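Local coordinates for protein putative citrate lyase (Ralstonia eutropha, PDB 3QQW) that probably acts as a magnesium-dependent lyase of the HpcH/HpaI aldolase/citrate lyase family, possibly cleaving (S)-citramalyl-CoA, at residues Gly197-Ala202 and Cys241-Glu246. Sequence-based numbering, arbitrary orientation.
Sequences GQFEHA and CRARNE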
loop_
_atom_site.group_PDB
_atom_site.type_symbol
_atom_site.label_atom_id
_atom_site.label_comp_id
_atom_site.label_asym_id
_atom_site.label_seq_id
_atom_site.Cartn_x
_atom_site.Cartn_y
_atom_site.Cartn_z
ATOM N N GLY C 197 4.625 15.168 -10.678
ATOM C CA GLY C 197 5.332 13.949 -10.274
ATOM C C GLY C 197 5.248 13.563 -8.809
ATOM O O GLY C 197 5.163 12.373 -8.481
ATOM N N GLN C 198 5.264 14.548 -7.912
ATOM C CA GLN C 198 5.198 14.315 -6.464
ATOM C C GLN C 198 3.828 13.786 -6.029
ATOM O O GLN C 198 3.683 13.311 -4.891
ATOM C CB GLN C 198 5.553 15.585 -5.692
ATOM C CG GLN C 198 4.688 16.804 -6.020
ATOM C CD GLN C 198 4.514 17.653 -4.781
ATOM O OE1 GLN C 198 4.630 17.189 -3.631
ATOM N NE2 GLN C 198 4.260 18.917 -4.981
ATOM N N PHE C 199 2.842 13.825 -6.955
ATOM C CA PHE C 199 1.488 13.335 -6.726
ATOM C C PHE C 199 1.190 12.101 -7.571
ATOM O O PHE C 199 0.073 11.574 -7.497
ATOM C CB PHE C 199 0.482 14.441 -7.066
ATOM C CG PHE C 199 0.536 15.660 -6.177
ATOM C CD1 PHE C 199 0.216 15.570 -4.821
ATOM C CD2 PHE C 199 0.806 16.918 -6.709
ATOM C CE1 PHE C 199 0.243 16.714 -4.005
ATOM C CE2 PHE C 199 0.810 18.054 -5.894
ATOM C CZ PHE C 199 0.545 17.948 -4.552
ATOM N N GLU C 200 2.173 11.649 -8.387
ATOM C CA GLU C 200 1.975 10.584 -9.372
ATOM C C GLU C 200 3.029 9.463 -9.367
ATOM O O GLU C 200 2.680 8.337 -9.738
ATOM C CB GLU C 200 1.886 11.182 -10.777
ATOM C CG GLU C 200 0.590 11.959 -10.977
ATOM C CD GLU C 200 0.549 12.955 -12.118
ATOM O OE1 GLU C 200 1.435 12.907 -13.003
ATOM O OE2 GLU C 200 -0.396 13.774 -12.139
ATOM N N HIS C 201 4.285 9.740 -8.967
ATOM C CA HIS C 201 5.323 8.701 -8.890
ATOM C C HIS C 201 4.858 7.644 -7.880
ATOM O O HIS C 201 4.471 7.993 -6.761
ATOM C CB HIS C 201 6.687 9.302 -8.503
ATOM C CG HIS C 201 7.825 8.331 -8.566
ATOM N ND1 HIS C 201 8.041 7.382 -7.566
ATOM C CD2 HIS C 201 8.776 8.186 -9.514
ATOM C CE1 HIS C 201 9.110 6.695 -7.944
ATOM N NE2 HIS C 201 9.586 7.138 -9.110
ATOM N N ALA C 202 4.848 6.377 -8.302
ATOM C CA ALA C 202 4.360 5.236 -7.528
ATOM C C ALA C 202 4.899 5.192 -6.096
ATOM O O ALA C 202 4.122 4.920 -5.182
ATOM C CB ALA C 202 4.701 3.948 -8.252
ATOM N N CYS C 241 -4.625 21.929 -3.150
ATOM C CA CYS C 241 -5.864 21.242 -3.561
ATOM C C CYS C 241 -5.614 19.754 -3.885
ATOM O O CYS C 241 -6.419 18.928 -3.468
ATOM C CB CYS C 241 -6.539 21.958 -4.725
ATOM S SG CYS C 241 -7.393 23.492 -4.244
ATOM N N ARG C 242 -4.506 19.402 -4.581
ATOM C CA ARG C 242 -4.202 17.997 -4.896
ATOM C C ARG C 242 -3.946 17.233 -3.620
ATOM O O ARG C 242 -4.484 16.138 -3.445
ATOM C CB ARG C 242 -3.003 17.850 -5.848
ATOM C CG ARG C 242 -3.297 18.313 -7.275
ATOM C CD ARG C 242 -2.345 17.702 -8.289
ATOM N NE ARG C 242 -2.557 16.261 -8.470
ATOM C CZ ARG C 242 -1.992 15.532 -9.437
ATOM N NH1 ARG C 242 -1.153 16.095 -10.303
ATOM N NH2 ARG C 242 -2.250 14.232 -9.535
ATOM N N ALA C 243 -3.155 17.824 -2.693
ATOM C CA ALA C 243 -2.834 17.180 -1.419
ATOM C C ALA C 243 -4.099 17.007 -0.598
ATOM O O ALA C 243 -4.311 15.926 -0.037
ATOM C CB ALA C 243 -1.808 18.000 -0.655
ATOM N N ARG C 244 -4.968 18.042 -0.591
ATOM C CA ARG C 244 -6.217 18.013 0.147
ATOM C C ARG C 244 -7.244 17.026 -0.442
ATOM O O ARG C 244 -7.773 16.199 0.294
ATOM C CB ARG C 244 -6.840 19.411 0.218
ATOM C CG ARG C 244 -8.064 19.444 1.095
ATOM C CD ARG C 244 -9.060 20.444 0.645
ATOM N NE ARG C 244 -10.152 20.523 1.612
ATOM C CZ ARG C 244 -11.053 21.498 1.640
ATOM N NH1 ARG C 244 -11.011 22.477 0.744
ATOM N NH2 ARG C 244 -12.007 21.498 2.559
ATOM N N ASN C 245 -7.524 17.113 -1.743
ATOM C CA ASN C 245 -8.586 16.346 -2.375
ATOM C C ASN C 245 -8.215 14.984 -2.965
ATOM O O ASN C 245 -9.127 14.178 -3.165
ATOM C CB ASN C 245 -9.242 17.190 -3.440
ATOM C CG ASN C 245 -9.834 18.463 -2.871
ATOM O OD1 ASN C 245 -9.622 19.543 -3.418
ATOM N ND2 ASN C 245 -10.532 18.384 -1.727
ATOM N N GLU C 246 -6.933 14.709 -3.243
ATOM C CA GLU C 246 -6.551 13.406 -3.803
ATOM C C GLU C 246 -5.860 12.511 -2.771
ATOM O O GLU C 246 -5.873 11.285 -2.929
ATOM C CB GLU C 246 -5.621 13.572 -5.016
ATOM C CG GLU C 246 -6.221 14.300 -6.205
ATOM C CD GLU C 246 -5.241 14.546 -7.338
ATOM O OE1 GLU C 246 -4.453 13.626 -7.675
ATOM O OE2 GLU C 246 -5.278 15.663 -7.904
#
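Phe-199, at the end of a short 3-10 turn, faces Arg-242 on a helix with 7.6 Å between their CA atoms, the closest CA pair between segments 197-202 and 241-246. The pair illustrates how an arginine can serve an aromatic ring and two acids at once. Arg-242 CB stands over the centre of the Phe-199 ring in a CH-pi contact, 3.7 Å from the centroid and 9° off the normal; the CD of Gln-198 lies across the opposite face, toward the rim. Farther out, the arginine chain bends at chi3 (69°) and crosses the phenylalanine at a slant, its guanidinium plane 27° from that of the ring and one face laid on Phe-199 CB, with CZ 3.6 Å from that carbon. The guanidinium edge is thereby turned to the carboxylates. NH1 and NH2 of Arg-242 form an end-on salt bridge to the single oxygen OE2 of Glu-200, at 3.1 and 3.2 Å, NH2 at the anti lone pair and NH1 from above the carboxylate plane. One helical turn on, Glu-246 OE1 accepts from Arg-242 NH2 through its syn lone pair (2.9 Å), while NE makes a weak bond to OE2 of Glu-246. Bonds to two acids should restrict guanidinium rotation. In the TIM barrel, the contact joins the loop preceding helix 202-217 to helix 233-247, while the ring of His-224, on strand 221-224, meets that of Phe-199 nearly parallel.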